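Local coordinates for protein tRNA (cytosine(72)-C(5))-methyltransferase (Pyrococcus horikoshii, PDB 5ZVE) that methylates C5 of cytosine 72 in several tRNAs, using S-adenosyl-L-methionine as methyl donor, at residues Val188-Leu193 and Ala216-Asn221; Gly209-His214 and Lys269-Ala274. All coordinates share one frame; numbering follows the deposited sequence.

Contact 1: Val188-Leu193 and Ala216-Asn221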
loop_
_atom_site.group_PDB
_atom_site.type_symbol
_atom_site.label_atom_id
_atom_site.label_comp_id
_atom_site.label_asym_id
_atom_site.label_seq_id
_atom_site.Cartn_x
_atom_site.Cartn_y
_atom_site.Cartn_z
ATOM N N VAL A 188 1.777 -11.009 -3.545
ATOM C CA VAL A 188 2.725 -12.093 -3.316
ATOM C C VAL A 188 2.602 -12.621 -1.886
ATOM O O VAL A 188 2.680 -13.828 -1.648
ATOM C CB VAL A 188 4.179 -11.635 -3.584
ATOM C CG1 VAL A 188 5.156 -12.746 -3.269
ATOM C CG2 VAL A 188 4.340 -11.193 -5.033
ATOM N N THR A 189 2.395 -11.709 -0.941
ATOM C CA THR A 189 2.269 -12.066 0.472
ATOM C C THR A 189 1.200 -13.136 0.713
ATOM O O THR A 189 1.476 -14.164 1.330
ATOM C CB THR A 189 1.941 -10.825 1.334
ATOM O OG1 THR A 189 3.015 -9.878 1.249
ATOM C CG2 THR A 189 1.730 -11.218 2.788
ATOM N N ALA A 190 -0.011 -12.904 0.214
ATOM C CA ALA A 190 -1.109 -13.854 0.405
ATOM C C ALA A 190 -0.827 -15.187 -0.285
ATOM O O ALA A 190 -1.172 -16.249 0.231
ATOM C CB ALA A 190 -2.415 -13.264 -0.100
ATOM N N ARG A 191 -0.206 -15.125 -1.457
ATOM C CA ARG A 191 0.195 -16.334 -2.170
ATOM C C ARG A 191 1.202 -17.158 -1.367
ATOM O O ARG A 191 1.058 -18.373 -1.222
ATOM C CB ARG A 191 0.784 -15.970 -3.532
ATOM C CG ARG A 191 -0.259 -15.698 -4.596
ATOM C CD ARG A 191 -0.708 -17.004 -5.235
ATOM N NE ARG A 191 -1.621 -16.778 -6.350
ATOM C CZ ARG A 191 -2.097 -17.743 -7.126
ATOM N NH1 ARG A 191 -1.738 -19.002 -6.915
ATOM N NH2 ARG A 191 -2.925 -17.448 -8.115
ATOM N N VAL A 192 2.217 -16.479 -0.850
ATOM C CA VAL A 192 3.291 -17.118 -0.103
ATOM C C VAL A 192 2.770 -17.774 1.184
ATOM O O VAL A 192 3.377 -18.704 1.710
ATOM C CB VAL A 192 4.405 -16.077 0.202
ATOM C CG1 VAL A 192 5.382 -16.569 1.257
ATOM C CG2 VAL A 192 5.127 -15.693 -1.091
ATOM N N LEU A 193 1.604 -17.334 1.642
ATOM C CA LEU A 193 0.958 -17.947 2.797
ATOM C C LEU A 193 0.402 -19.329 2.459
ATOM O O LEU A 193 0.305 -20.197 3.331
ATOM C CB LEU A 193 -0.165 -17.053 3.324
ATOM C CG LEU A 193 -0.837 -17.557 4.604
ATOM C CD1 LEU A 193 0.171 -17.662 5.741
ATOM C CD2 LEU A 193 -2.001 -16.666 5.012
ATOM N N ALA A 216 -9.416 -15.101 0.732
ATOM C CA ALA A 216 -10.772 -15.590 0.514
ATOM C C ALA A 216 -10.981 -16.109 -0.908
ATOM O O ALA A 216 -11.635 -17.132 -1.103
ATOM C CB ALA A 216 -11.776 -14.494 0.830
ATOM N N GLN A 217 -10.422 -15.422 -1.900
ATOM C CA GLN A 217 -10.583 -15.871 -3.283
ATOM C C GLN A 217 -9.652 -17.045 -3.596
ATOM O O GLN A 217 -9.985 -17.899 -4.416
ATOM C CB GLN A 217 -10.360 -14.718 -4.272
ATOM C CG GLN A 217 -8.920 -14.319 -4.522
ATOM C CD GLN A 217 -8.812 -13.123 -5.462
ATOM O OE1 GLN A 217 -9.430 -12.082 -5.231
ATOM N NE2 GLN A 217 -8.040 -13.276 -6.535
ATOM N N LEU A 218 -8.494 -17.097 -2.944
ATOM C CA LEU A 218 -7.616 -18.260 -3.071
ATOM C C LEU A 218 -8.273 -19.502 -2.474
ATOM O O LEU A 218 -8.037 -20.623 -2.932
ATOM C CB LEU A 218 -6.266 -18.016 -2.393
ATOM C CG LEU A 218 -5.359 -16.935 -2.982
ATOM C CD1 LEU A 218 -4.243 -16.607 -1.997
ATOM C CD2 LEU A 218 -4.791 -17.378 -4.334
ATOM N N LEU A 219 -9.088 -19.295 -1.444
ATOM C CA LEU A 219 -9.847 -20.378 -0.825
ATOM C C LEU A 219 -11.121 -20.671 -1.608
ATOM O O LEU A 219 -11.812 -21.655 -1.340
ATOM C CB LEU A 219 -10.195 -20.034 0.626
ATOM C CG LEU A 219 -9.043 -19.968 1.631
ATOM C CD1 LEU A 219 -9.587 -19.899 3.046
ATOM C CD2 LEU A 219 -8.117 -21.153 1.469
ATOM N N GLU A 220 -11.419 -19.797 -2.566
ATOM C CA GLU A 220 -12.630 -19.875 -3.377
ATOM C C GLU A 220 -13.853 -19.829 -2.474
ATOM O O GLU A 220 -14.808 -20.582 -2.651
ATOM C CB GLU A 220 -12.623 -21.130 -4.251
ATOM C CG GLU A 220 -11.521 -21.113 -5.302
ATOM C CD GLU A 220 -11.429 -22.409 -6.083
ATOM O OE1 GLU A 220 -11.850 -23.456 -5.550
ATOM O OE2 GLU A 220 -10.930 -22.381 -7.229
ATOM N N ASN A 221 -13.797 -18.918 -1.506
ATOM C CA ASN A 221 -14.869 -18.686 -0.543
ATOM C C ASN A 221 -15.203 -19.902 0.324
ATOM O O ASN A 221 -16.270 -19.956 0.931
ATOM C CB ASN A 221 -16.130 -18.192 -1.263
ATOM C CG ASN A 221 -16.354 -16.707 -1.076
ATOM O OD1 ASN A 221 -15.836 -16.111 -0.132
ATOM N ND2 ASN A 221 -17.126 -16.098 -1.970
#
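Leu218 reaches across from the C-terminal part of helix 210-218 and sets its two methyl groups against neighbouring residues of helix 184-193, Ala190 and Arg191. The apolar part of the contact belongs to Leu218 CD1, which lies 4.3 Å from Ala190 CB. A methyl as small as that of alanine lets the leucine come close to the helix backbone, and Leu218 CD1 also rests 3.8 Å from Ala190 O.

The second branch meets a charged group through its flat side. Leu218 CD2 sits over one face of the Arg191 guanidinium, displaced toward its rim, with 3.8 Å to Arg191 NE. The bend in the arginine chain (chi2 -84°) brings this end nearer to Leu218 than the direction of its first bond would suggest. Arginine suits the place because its face accepts a methyl while NE forms a salt bridge with Glu69.

Backbone bonds shape the leucine's own side. A Schellman motif closes its helix: Asn221 N bonds to Ala216 O at 2.8 Å, and a weaker bond joins Glu220 N to Gln217 O, with Glu220 at positive phi. Leu218 thus belongs to the turn that this motif closes.

No hydrogen bond crosses between 188-193 and 216-221. The two helices of the methyltransferase domain are joined here by van der Waals contact alone; methyls make little directional demand, even on a guanidinium face, so Glu69 can orient Arg191 NE.

Contact 2: Gly209-His214 and Lys269-Ala274. With SAH (S-adenosyl-L-homocysteine), chain C.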
loop_
_atom_site.group_PDB
_atom_site.type_symbol
_atom_site.label_atom_id
_atom_site.label_comp_id
_atom_site.label_asym_id
_atom_site.label_seq_id
_atom_site.Cartn_x
_atom_site.Cartn_y
_atom_site.Cartn_z
ATOM N N GLY A 209 -8.684 -4.941 4.515
ATOM C CA GLY A 209 -9.008 -6.283 4.058
ATOM C C GLY A 209 -8.448 -6.668 2.704
ATOM O O GLY A 209 -8.946 -7.599 2.066
ATOM N N GLY A 210 -7.418 -5.951 2.265
ATOM C CA GLY A 210 -6.736 -6.266 1.024
ATOM C C GLY A 210 -6.237 -7.698 0.978
ATOM O O GLY A 210 -6.581 -8.461 0.081
ATOM N N LYS A 211 -5.429 -8.074 1.961
ATOM C CA LYS A 211 -4.859 -9.411 1.979
ATOM C C LYS A 211 -5.875 -10.434 2.461
ATOM O O LYS A 211 -5.812 -11.600 2.081
ATOM C CB LYS A 211 -3.595 -9.451 2.840
ATOM C CG LYS A 211 -2.448 -8.621 2.274
ATOM C CD LYS A 211 -1.289 -8.517 3.249
ATOM C CE LYS A 211 -0.159 -7.699 2.657
ATOM N NZ LYS A 211 -0.533 -6.263 2.525
ATOM N N THR A 212 -6.811 -10.007 3.300
ATOM C CA THR A 212 -7.832 -10.932 3.778
ATOM C C THR A 212 -8.713 -11.438 2.635
ATOM O O THR A 212 -8.957 -12.640 2.509
ATOM C CB THR A 212 -8.724 -10.291 4.844
ATOM O OG1 THR A 212 -7.909 -9.819 5.924
ATOM C CG2 THR A 212 -9.722 -11.305 5.377
ATOM N N THR A 213 -9.174 -10.519 1.796
ATOM C CA THR A 213 -10.072 -10.877 0.705
ATOM C C THR A 213 -9.340 -11.662 -0.383
ATOM O O THR A 213 -9.941 -12.475 -1.081
ATOM C CB THR A 213 -10.747 -9.626 0.098
ATOM O OG1 THR A 213 -9.757 -8.642 -0.234
ATOM C CG2 THR A 213 -11.726 -9.026 1.099
ATOM N N HIS A 214 -8.040 -11.424 -0.518
ATOM C CA HIS A 214 -7.217 -12.204 -1.433
ATOM C C HIS A 214 -7.156 -13.666 -0.985
ATOM O O HIS A 214 -7.281 -14.579 -1.801
ATOM C CB HIS A 214 -5.812 -11.601 -1.532
ATOM C CG HIS A 214 -4.969 -12.191 -2.618
ATOM N ND1 HIS A 214 -3.655 -11.831 -2.818
ATOM C CD2 HIS A 214 -5.255 -13.115 -3.569
ATOM C CE1 HIS A 214 -3.163 -12.510 -3.841
ATOM N NE2 HIS A 214 -4.115 -13.294 -4.314
ATOM N N LYS A 269 -2.364 -21.192 10.149
ATOM C CA LYS A 269 -1.791 -20.128 9.339
ATOM C C LYS A 269 -2.117 -18.779 9.939
ATOM O O LYS A 269 -3.275 -18.467 10.230
ATOM C CB LYS A 269 -2.307 -20.201 7.895
ATOM C CG LYS A 269 -2.034 -21.527 7.205
ATOM C CD LYS A 269 -0.581 -21.632 6.788
ATOM C CE LYS A 269 -0.262 -23.011 6.234
ATOM N NZ LYS A 269 -1.177 -23.399 5.135
ATOM N N ILE A 270 -1.087 -17.971 10.125
ATOM C CA ILE A 270 -1.295 -16.609 10.577
ATOM C C ILE A 270 -0.623 -15.620 9.639
ATOM O O ILE A 270 0.562 -15.753 9.324
ATOM C CB ILE A 270 -0.764 -16.397 12.005
ATOM C CG1 ILE A 270 -1.640 -17.138 13.017
ATOM C CG2 ILE A 270 -0.729 -14.928 12.331
ATOM C CD1 ILE A 270 -1.225 -16.917 14.461
ATOM N N LEU A 271 -1.391 -14.636 9.185
ATOM C CA LEU A 271 -0.825 -13.504 8.474
ATOM C C LEU A 271 -0.678 -12.303 9.393
ATOM O O LEU A 271 -1.636 -11.879 10.043
ATOM C CB LEU A 271 -1.687 -13.129 7.269
ATOM C CG LEU A 271 -1.267 -11.812 6.610
ATOM C CD1 LEU A 271 0.137 -11.928 6.052
ATOM C CD2 LEU A 271 -2.249 -11.411 5.521
ATOM N N LEU A 272 0.530 -11.757 9.443
ATOM C CA LEU A 272 0.775 -10.550 10.211
ATOM C C LEU A 272 1.295 -9.459 9.281
ATOM O O LEU A 272 2.502 -9.289 9.101
ATOM C CB LEU A 272 1.757 -10.819 11.359
ATOM C CG LEU A 272 2.150 -9.640 12.253
ATOM C CD1 LEU A 272 0.927 -8.873 12.730
ATOM C CD2 LEU A 272 2.962 -10.131 13.443
ATOM N N ASP A 273 0.362 -8.741 8.672
ATOM C CA ASP A 273 0.701 -7.595 7.845
ATOM C C ASP A 273 0.713 -6.396 8.777
ATOM O O ASP A 273 -0.275 -5.680 8.908
ATOM C CB ASP A 273 -0.305 -7.431 6.707
ATOM C CG ASP A 273 0.058 -6.311 5.759
ATOM O OD1 ASP A 273 1.264 -6.111 5.504
ATOM O OD2 ASP A 273 -0.868 -5.634 5.266
ATOM N N ALA A 274 1.858 -6.174 9.409
ATOM C CA ALA A 274 1.910 -5.407 10.647
ATOM C C ALA A 274 1.889 -3.902 10.424
ATOM O O ALA A 274 2.419 -3.408 9.427
ATOM C CB ALA A 274 3.149 -5.800 11.437
HETATM N N SAH C . -3.410 -5.997 6.064
HETATM C CA SAH C . -4.253 -4.878 5.660
HETATM C CB SAH C . -3.624 -3.539 6.049
HETATM C CG SAH C . -2.915 -3.498 7.406
HETATM S SD SAH C . -2.596 -1.790 7.911
HETATM C C SAH C . -4.609 -4.905 4.172
HETATM O O SAH C . -4.017 -5.640 3.381
HETATM O OXT SAH C . -5.506 -4.193 3.720
HETATM C "C5'" SAH C . -2.305 -2.230 9.649
HETATM C "C4'" SAH C . -3.575 -2.356 10.487
HETATM O "O4'" SAH C . -3.242 -2.723 11.810
HETATM C "C3'" SAH C . -4.389 -1.073 10.600
HETATM O "O3'" SAH C . -5.643 -1.270 9.989
HETATM C "C2'" SAH C . -4.608 -0.855 12.085
HETATM O "O2'" SAH C . -5.968 -0.607 12.347
HETATM C "C1'" SAH C . -4.212 -2.188 12.687
HETATM N N9 SAH C . -3.708 -2.100 14.074
HETATM C C8 SAH C . -2.845 -1.183 14.618
HETATM N N7 SAH C . -2.652 -1.492 15.923
HETATM C C5 SAH C . -3.379 -2.592 16.220
HETATM C C6 SAH C . -3.550 -3.325 17.389
HETATM N N6 SAH C . -2.926 -2.978 18.512
HETATM N N1 SAH C . -4.376 -4.429 17.378
HETATM C C2 SAH C . -5.028 -4.799 16.217
HETATM N N3 SAH C . -4.856 -4.066 15.062
HETATM C C4 SAH C . -4.044 -2.981 15.065
HETATM O O HOH W 1 1.038 -3.900 4.017
#
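The Asp273 carboxylate has the chain of Lys211 across one face, CE 3.4 Å from Asp273 CG, while water 1 and the amino nitrogen of S-adenosyl-L-homocysteine (SAH) approach near the level of the group. This is the cofactor site of a Rossmann-like class I methyltransferase, where a glycine-rich loop opens helix 210-218 beside the C-terminal part of strand 267-273. The salt bridge from Lys211 NZ to Asp273 OD2 measures 2.8 Å, but as a hydrogen bond it is weak, since NZ comes from above the carboxylate. OD2 also accepts from SAH N at 2.7 Å; OD1 takes bonds from water 1 and Ser321, so both oxygens of this buried acid are held.

An extended lysine chain that turns only at its tip (chi4 69°) carries NZ over the acid, and Lys211 CB packs 3.6 Å from Leu271 CD2, a branched apolar residue suited to the aliphatic part of the lysine. Were Lys211 replaced by alanine, CB would still meet Leu271, but Asp273 would probably lose its buried counter-charge and the cover that CD and CE give it.

The SAH carboxylate meets the helix start: Gly210 N bonds to OXT at 3.0 Å and Lys211 N to O at 3.2 Å, where the helix N-terminus would be expected to favour negative charge. Glycine suits both early positions: a side chain on Gly209 (phi 105°) would strike the preceding carbonyl, and one on Gly210 would crowd SAH O. From the N-cap, Gly209 O accepts both Thr213 N and, at 2.7 Å, Thr213 OG1.

How the contacts relate
Both contacts draw on helix 210-218: contact 2 uses its first turns and contact 1 its last. Contact 2 is wholly buried, with its centre about 13 Å from the centre of the chain, whereas contact 1, about 17 Å out, is only partly so. The chemistry differs accordingly: a salt bridge, ligand and water inside, leucine methyls against alanine and a guanidinium face farther out. Helix 184-193 links them, since Thr189 CG2 lies 3.7 Å from Leu271 CD1 and Ala190 CB lies 3.3 Å from His214 ND1. Glu69 ties the two further, hydrogen-bonded to His214 as well as pairing with Arg191. Contact 2 holds the ligand directly; contact 1 touches none of it.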